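Side-chain contacts in antigen 43 (Escherichia coli, PDB 4KH3), which mediates bacterial clumping through self-association, by a Velcro-like mechanism, and probably contributes to biofilm formation: residues F283-V286 against N292-L295; L266-S269 against T273-G276; K355-G360 against D365-E370. All coordinates share one frame; numbering follows the deposited sequence.

Contact 1: F283-V286 against N292-L295; sequences FSVV and NVVL
F283 overlaps N292 mainly with the root of its side chain: F283 CB lies 3.2 Å from N292 O and 3.9 Å from N292 CB. The first torsion (chi1 77°) places the ring between the backbone N and the carbonyl carbon, and from there it runs on into the interior, where V274 and N278 of strand 273-278 also touch the phenylalanine side chain. On its way the ring passes V293 obliquely, with F283 CD1 4.3 Å from V293 CG2. That same methyl is the meeting point for V285, since V285 CG2 and V293 CG2 are 3.9 Å apart and the two isopropyl groups cross obliquely. In both valines the touching CG2 is the branch anti to the carbonyl carbon. N292 has a positive phi, a left-handed backbone conformation that turns the chain from the hairpin into the next face of the solenoid. Its carbonyl oxygen accepts a hydrogen bond from N278 ND2, so the polar atom closest to F283 CB has a partner. N292 is deposited in two conformers, so the bond from its ND2 to A282 O, seen in the one described, is tentative. No hydrogen bond joins the two segments directly. The chemistry is therefore a small apolar seam of methyls and ring edged by one carbonyl group, which implies association by shape and burial, while its polar groups bond to residues outside the two segments, such as N278 and, through the backbone of S284, D291.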
loop_
_atom_site.group_PDB
_atom_site.type_symbol
_atom_site.label_atom_id
_atom_site.label_comp_id
_atom_site.label_asym_id
_atom_site.label_seq_id
_atom_site.Cartn_x
_atom_site.Cartn_y
_atom_site.Cartn_z
ATOM N N PHE A 283 18.058 11.692 -5.165
ATOM C CA PHE A 283 17.735 11.350 -3.793
ATOM C C PHE A 283 18.126 9.907 -3.601
ATOM O O PHE A 283 18.243 9.159 -4.569
ATOM C CB PHE A 283 16.240 11.541 -3.491
ATOM C CG PHE A 283 15.354 10.441 -4.028
ATOM C CD1 PHE A 283 15.073 9.312 -3.264
ATOM C CD2 PHE A 283 14.786 10.546 -5.289
ATOM C CE1 PHE A 283 14.267 8.307 -3.755
ATOM C CE2 PHE A 283 13.970 9.545 -5.782
ATOM C CZ PHE A 283 13.708 8.426 -5.015
ATOM N N SER A 284 18.313 9.517 -2.349
ATOM C CA SER A 284 18.738 8.164 -2.044
ATOM C C SER A 284 18.359 7.757 -0.635
ATOM O O SER A 284 18.267 8.581 0.265
ATOM C CB SER A 284 20.241 8.037 -2.214
ATOM O OG SER A 284 20.891 9.019 -1.432
ATOM N N VAL A 285 18.088 6.472 -0.481
ATOM C CA VAL A 285 17.996 5.832 0.810
ATOM C C VAL A 285 18.936 4.656 0.648
ATOM O O VAL A 285 18.619 3.675 -0.036
ATOM C CB VAL A 285 16.581 5.329 1.122
ATOM C CG1 VAL A 285 16.517 4.811 2.539
ATOM C CG2 VAL A 285 15.555 6.443 0.925
ATOM N N VAL A 286 20.119 4.790 1.241
ATOM C CA VAL A 286 21.184 3.815 1.080
ATOM C C VAL A 286 21.889 3.553 2.416
ATOM O O VAL A 286 22.308 4.493 3.101
ATOM C CB VAL A 286 22.218 4.317 0.047
ATOM C CG1 VAL A 286 23.476 3.486 0.095
ATOM C CG2 VAL A 286 21.630 4.282 -1.334
ATOM N N ASN A 292 17.427 13.879 0.466
ATOM C CA ASN A 292 16.569 14.529 -0.531
ATOM C C ASN A 292 15.281 13.766 -0.842
ATOM O O ASN A 292 14.728 13.861 -1.937
ATOM C CB ASN A 292 17.338 14.861 -1.819
ATOM C CG ASN A 292 16.586 15.838 -2.717
ATOM O OD1 ASN A 292 15.836 16.695 -2.234
ATOM N ND2 ASN A 292 16.767 15.698 -4.027
ATOM N N VAL A 293 14.802 13.007 0.132
ATOM C CA VAL A 293 13.530 12.334 -0.015
ATOM C C VAL A 293 12.406 13.383 -0.042
ATOM O O VAL A 293 12.359 14.290 0.789
ATOM C CB VAL A 293 13.322 11.275 1.089
ATOM C CG1 VAL A 293 11.889 10.806 1.112
ATOM C CG2 VAL A 293 14.276 10.092 0.868
ATOM N N VAL A 294 11.531 13.285 -1.038
ATOM C CA VAL A 294 10.374 14.166 -1.109
ATOM C C VAL A 294 9.140 13.329 -0.822
ATOM O O VAL A 294 8.938 12.270 -1.430
ATOM C CB VAL A 294 10.262 14.849 -2.490
ATOM C CG1 VAL A 294 8.865 15.470 -2.696
ATOM C CG2 VAL A 294 11.355 15.895 -2.645
ATOM N N LEU A 295 8.332 13.805 0.118
ATOM C CA LEU A 295 7.206 13.052 0.635
ATOM C C LEU A 295 5.903 13.806 0.472
ATOM O O LEU A 295 5.670 14.790 1.162
ATOM C CB LEU A 295 7.414 12.781 2.122
ATOM C CG LEU A 295 8.624 11.941 2.518
ATOM C CD1 LEU A 295 8.766 11.961 4.046
ATOM C CD2 LEU A 295 8.478 10.528 1.999
#

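Contact 2: L266-S269 against T273-G276; sequences LVTS and TVTG
Strands 266-269 and 273-276 come no nearer in backbone than T268 CA to V274 CA at 8.3 Å, too far for strand pairing, and no hydrogen bond crosses between them; they lie on separate faces of the solenoid and meet through side chains. V274 points into the interval and uses both branches. Its CG1, anti to the backbone N (chi1 -172°), lies 4.0 Å from L266 CD1, and the two side chains slide past each other in opposite directions. Its CG2 faces T268 tip to tip, with V274 CG2 3.8 Å from T268 OG1. T268 turns this hydroxyl anti to its main-chain nitrogen (chi1 -166°), and OG1 donates a hydrogen bond to V249 O on strand 246-249. F283 of the next strand touches both L266 and V274, and V249 and V258 of the preceding coil add further contacts to this buried valine. All three touching residues are buried. The chemistry implies a small contact of one methyl pair and one methyl-hydroxyl approach, in which the buried hydroxyl has its hydrogen-bonding need met by V249 O, consistent with its place in an apolar interior.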
loop_
_atom_site.group_PDB
_atom_site.type_symbol
_atom_site.label_atom_id
_atom_site.label_comp_id
_atom_site.label_asym_id
_atom_site.label_seq_id
_atom_site.Cartn_x
_atom_site.Cartn_y
_atom_site.Cartn_z
ATOM N N LEU A 266 6.168 8.064 -2.314
ATOM C CA LEU A 266 7.182 7.068 -1.952
ATOM C C LEU A 266 7.005 6.693 -0.494
ATOM O O LEU A 266 7.008 7.551 0.392
ATOM C CB LEU A 266 8.600 7.596 -2.194
ATOM C CG LEU A 266 9.791 6.752 -1.722
ATOM C CD1 LEU A 266 9.933 5.477 -2.540
ATOM C CD2 LEU A 266 11.086 7.563 -1.762
ATOM N N VAL A 267 6.819 5.406 -0.250
ATOM C CA VAL A 267 6.658 4.900 1.104
ATOM C C VAL A 267 7.801 3.941 1.397
ATOM O O VAL A 267 7.953 2.914 0.733
ATOM C CB VAL A 267 5.315 4.191 1.251
ATOM C CG1 VAL A 267 5.207 3.529 2.610
ATOM C CG2 VAL A 267 4.195 5.188 1.051
ATOM N N THR A 268 8.633 4.292 2.368
ATOM C CA THR A 268 9.788 3.460 2.667
ATOM C C THR A 268 10.397 3.807 4.030
ATOM O O THR A 268 9.816 4.558 4.816
ATOM C CB THR A 268 10.841 3.561 1.539
ATOM O OG1 THR A 268 11.806 2.516 1.673
ATOM C CG2 THR A 268 11.533 4.920 1.542
ATOM N N SER A 269 11.563 3.242 4.316
ATOM C CA SER A 269 12.239 3.527 5.569
ATOM C C SER A 269 13.733 3.418 5.349
ATOM O O SER A 269 14.193 3.113 4.242
ATOM C CB SER A 269 11.801 2.542 6.650
ATOM O OG SER A 269 12.340 1.259 6.378
ATOM N N THR A 273 16.484 0.102 0.373
ATOM C CA THR A 273 17.387 0.742 -0.581
ATOM C C THR A 273 16.594 1.351 -1.732
ATOM O O THR A 273 15.915 0.641 -2.471
ATOM C CB THR A 273 18.378 -0.253 -1.165
ATOM O OG1 THR A 273 19.066 -0.907 -0.093
ATOM C CG2 THR A 273 19.381 0.473 -2.070
ATOM N N VAL A 274 16.662 2.670 -1.873
ATOM C CA VAL A 274 15.913 3.363 -2.910
ATOM C C VAL A 274 16.778 4.473 -3.488
ATOM O O VAL A 274 17.249 5.329 -2.752
ATOM C CB VAL A 274 14.603 3.975 -2.342
ATOM C CG1 VAL A 274 13.742 4.529 -3.453
ATOM C CG2 VAL A 274 13.823 2.943 -1.538
ATOM N N THR A 275 17.018 4.446 -4.798
ATOM C CA THR A 275 17.741 5.540 -5.452
ATOM C C THR A 275 17.000 6.046 -6.696
ATOM O O THR A 275 16.341 5.272 -7.400
ATOM C CB THR A 275 19.182 5.138 -5.846
ATOM O OG1 THR A 275 19.141 4.042 -6.765
ATOM C CG2 THR A 275 19.994 4.736 -4.628
ATOM N N GLY A 276 17.101 7.348 -6.955
ATOM C CA GLY A 276 16.576 7.911 -8.185
ATOM C C GLY A 276 16.575 9.424 -8.231
ATOM O O GLY A 276 17.467 10.083 -7.691
#

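Contact 3: K355-G360 against D365-E370; sequences KAFSIG and DALMLE
F357 sets its ring between the backbone N and the carbonyl carbon (chi1 64°), and L367 swings CG anti to its own carbonyl carbon (chi1 -72°), a pair of torsions that brings ring and isobutyl group together although the L367 CB points away from strand 356-360. The result is a crossing at about a right angle, with F357 CD2 3.9 Å from L367 CD2. I359 approaches the same methyl, its CD1 4.0 Å from L367 CD2, again crossing nearly perpendicularly, so that a single leucine branch serves two partners on the opposite strand. Beside this apolar cluster the backbones pair. S358 and D365 form an antiparallel hydrogen-bonded pair: S358 N donates to D365 O at 3.0 Å, and D365 N to S358 O at 2.8 Å with an angle of 156° at the hydrogen. The S358 and D365 side chains share the other, partly exposed face, where S358 OG is 3.9 Å from D365 CB. No further bridge joins the two segments beyond this pair, where A366 takes a left-handed backbone conformation. That turn puts A366 CB 3.4 Å from A356 O, and A366 O 3.3 Å from F357 CB; R351 NH1 donates a hydrogen bond to this oxygen. The contact thus belongs to a beta hairpin in a chain without helices. Strand 356-360 runs antiparallel to both 346-350 and 363-370, with V347 packing on F357 and I359. From A366 onward, strand 363-370 pairs in parallel with 382-389, while F375 of strand 374-377 lies against both I359 and L367.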
loop_
_atom_site.group_PDB
_atom_site.type_symbol
_atom_site.label_atom_id
_atom_site.label_comp_id
_atom_site.label_asym_id
_atom_site.label_seq_id
_atom_site.Cartn_x
_atom_site.Cartn_y
_atom_site.Cartn_z
ATOM N N LYS A 355 9.834 29.344 10.415
ATOM C CA LYS A 355 10.510 29.299 11.707
ATOM C C LYS A 355 11.257 27.988 11.905
ATOM O O LYS A 355 10.810 26.934 11.454
ATOM C CB LYS A 355 9.506 29.486 12.843
ATOM C CG LYS A 355 8.802 30.840 12.836
ATOM C CD LYS A 355 7.747 30.918 13.941
ATOM C CE LYS A 355 7.005 32.252 13.932
ATOM N NZ LYS A 355 6.101 32.387 15.117
ATOM N N ALA A 356 12.382 28.054 12.603
ATOM C CA ALA A 356 13.218 26.881 12.808
ATOM C C ALA A 356 12.671 26.082 13.959
ATOM O O ALA A 356 12.090 26.636 14.884
ATOM C CB ALA A 356 14.674 27.290 13.092
ATOM N N PHE A 357 12.847 24.771 13.902
ATOM C CA PHE A 357 12.500 23.949 15.050
ATOM C C PHE A 357 13.569 22.889 15.240
ATOM O O PHE A 357 14.373 22.630 14.340
ATOM C CB PHE A 357 11.119 23.316 14.871
ATOM C CG PHE A 357 11.042 22.355 13.730
ATOM C CD1 PHE A 357 10.781 22.802 12.450
ATOM C CD2 PHE A 357 11.244 21.000 13.936
ATOM C CE1 PHE A 357 10.716 21.916 11.394
ATOM C CE2 PHE A 357 11.177 20.113 12.882
ATOM C CZ PHE A 357 10.910 20.573 11.612
ATOM N N SER A 358 13.583 22.268 16.409
ATOM C CA SER A 358 14.608 21.271 16.677
ATOM C C SER A 358 14.254 20.362 17.827
ATOM O O SER A 358 13.470 20.715 18.711
ATOM C CB SER A 358 15.962 21.931 16.956
ATOM O OG SER A 358 15.942 22.604 18.201
ATOM N N ILE A 359 14.841 19.174 17.790
ATOM C CA ILE A 359 14.787 18.239 18.885
ATOM C C ILE A 359 16.209 17.718 18.975
ATOM O O ILE A 359 16.837 17.483 17.950
ATOM C CB ILE A 359 13.841 17.073 18.586
ATOM C CG1 ILE A 359 12.504 17.590 18.058
ATOM C CG2 ILE A 359 13.635 16.207 19.832
ATOM C CD1 ILE A 359 11.478 16.508 17.842
ATOM N N GLY A 360 16.725 17.559 20.187
ATOM C CA GLY A 360 18.102 17.132 20.380
ATOM C C GLY A 360 18.481 17.097 21.847
ATOM O O GLY A 360 18.181 18.032 22.592
ATOM N N ASP A 365 12.296 22.272 20.654
ATOM C CA ASP A 365 12.129 23.709 20.586
ATOM C C ASP A 365 11.346 24.109 19.351
ATOM O O ASP A 365 11.751 23.815 18.224
ATOM C CB ASP A 365 13.486 24.434 20.601
ATOM C CG ASP A 365 13.338 25.954 20.460
ATOM O OD1 ASP A 365 12.579 26.565 21.249
ATOM O OD2 ASP A 365 13.962 26.542 19.545
ATOM N N ALA A 366 10.219 24.775 19.588
ATOM C CA ALA A 366 9.428 25.406 18.542
ATOM C C ALA A 366 8.773 24.402 17.580
ATOM O O ALA A 366 8.565 24.696 16.406
ATOM C CB ALA A 366 10.261 26.435 17.795
ATOM N N LEU A 367 8.445 23.223 18.098
ATOM C CA LEU A 367 7.646 22.251 17.355
ATOM C C LEU A 367 6.303 22.831 16.943
ATOM O O LEU A 367 5.600 23.429 17.755
ATOM C CB LEU A 367 7.394 21.018 18.208
ATOM C CG LEU A 367 8.614 20.144 18.419
ATOM C CD1 LEU A 367 8.190 18.927 19.163
ATOM C CD2 LEU A 367 9.228 19.777 17.089
ATOM N N MET A 368 5.954 22.667 15.674
ATOM C CA MET A 368 4.633 23.044 15.203
ATOM C C MET A 368 3.920 21.772 14.804
ATOM O O MET A 368 4.344 21.086 13.879
ATOM C CB MET A 368 4.723 24.001 14.016
ATOM C CG MET A 368 3.416 24.152 13.254
ATOM S SD MET A 368 2.082 24.884 14.231
ATOM C CE MET A 368 2.520 26.620 14.122
ATOM N N LEU A 369 2.858 21.434 15.521
ATOM C CA LEU A 369 2.142 20.193 15.244
ATOM C C LEU A 369 0.735 20.445 14.677
ATOM O O LEU A 369 -0.215 20.653 15.430
ATOM C CB LEU A 369 2.081 19.331 16.503
ATOM C CG LEU A 369 3.416 18.999 17.188
ATOM C CD1 LEU A 369 3.174 18.450 18.585
ATOM C CD2 LEU A 369 4.210 17.996 16.382
ATOM N N GLU A 370 0.615 20.436 13.350
ATOM C CA GLU A 370 -0.684 20.543 12.681
ATOM C C GLU A 370 -1.460 19.224 12.751
ATOM O O GLU A 370 -0.955 18.205 13.242
ATOM C CB GLU A 370 -0.518 20.934 11.212
ATOM C CG GLU A 370 0.490 22.040 10.935
ATOM C CD GLU A 370 -0.083 23.424 11.143
ATOM O OE1 GLU A 370 -1.275 23.534 11.484
ATOM O OE2 GLU A 370 0.661 24.407 10.966
#

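In the fold
Contacts 1 and 2 form one continuous interior, their centres 6 Å apart: strands 273-278 and 281-286 are antiparallel neighbours, and V285 N probably donates a hydrogen bond to V274 O. Contact 3 lies about 22 Å from contact 1 between centres, does not touch it, and is only partly buried. Yet contacts 1 and 3 repeat one local plan: a phenylalanine near a carbonyl oxygen, a residue in left-handed conformation, then an aliphatic side chain meeting the strand before it. Each involves an antiparallel hairpin inserted in the otherwise parallel coils of the solenoid. They differ in that contact 3 includes the backbone pair itself, whereas contact 1 starts just past it, and contact 2 has side-chain contacts alone.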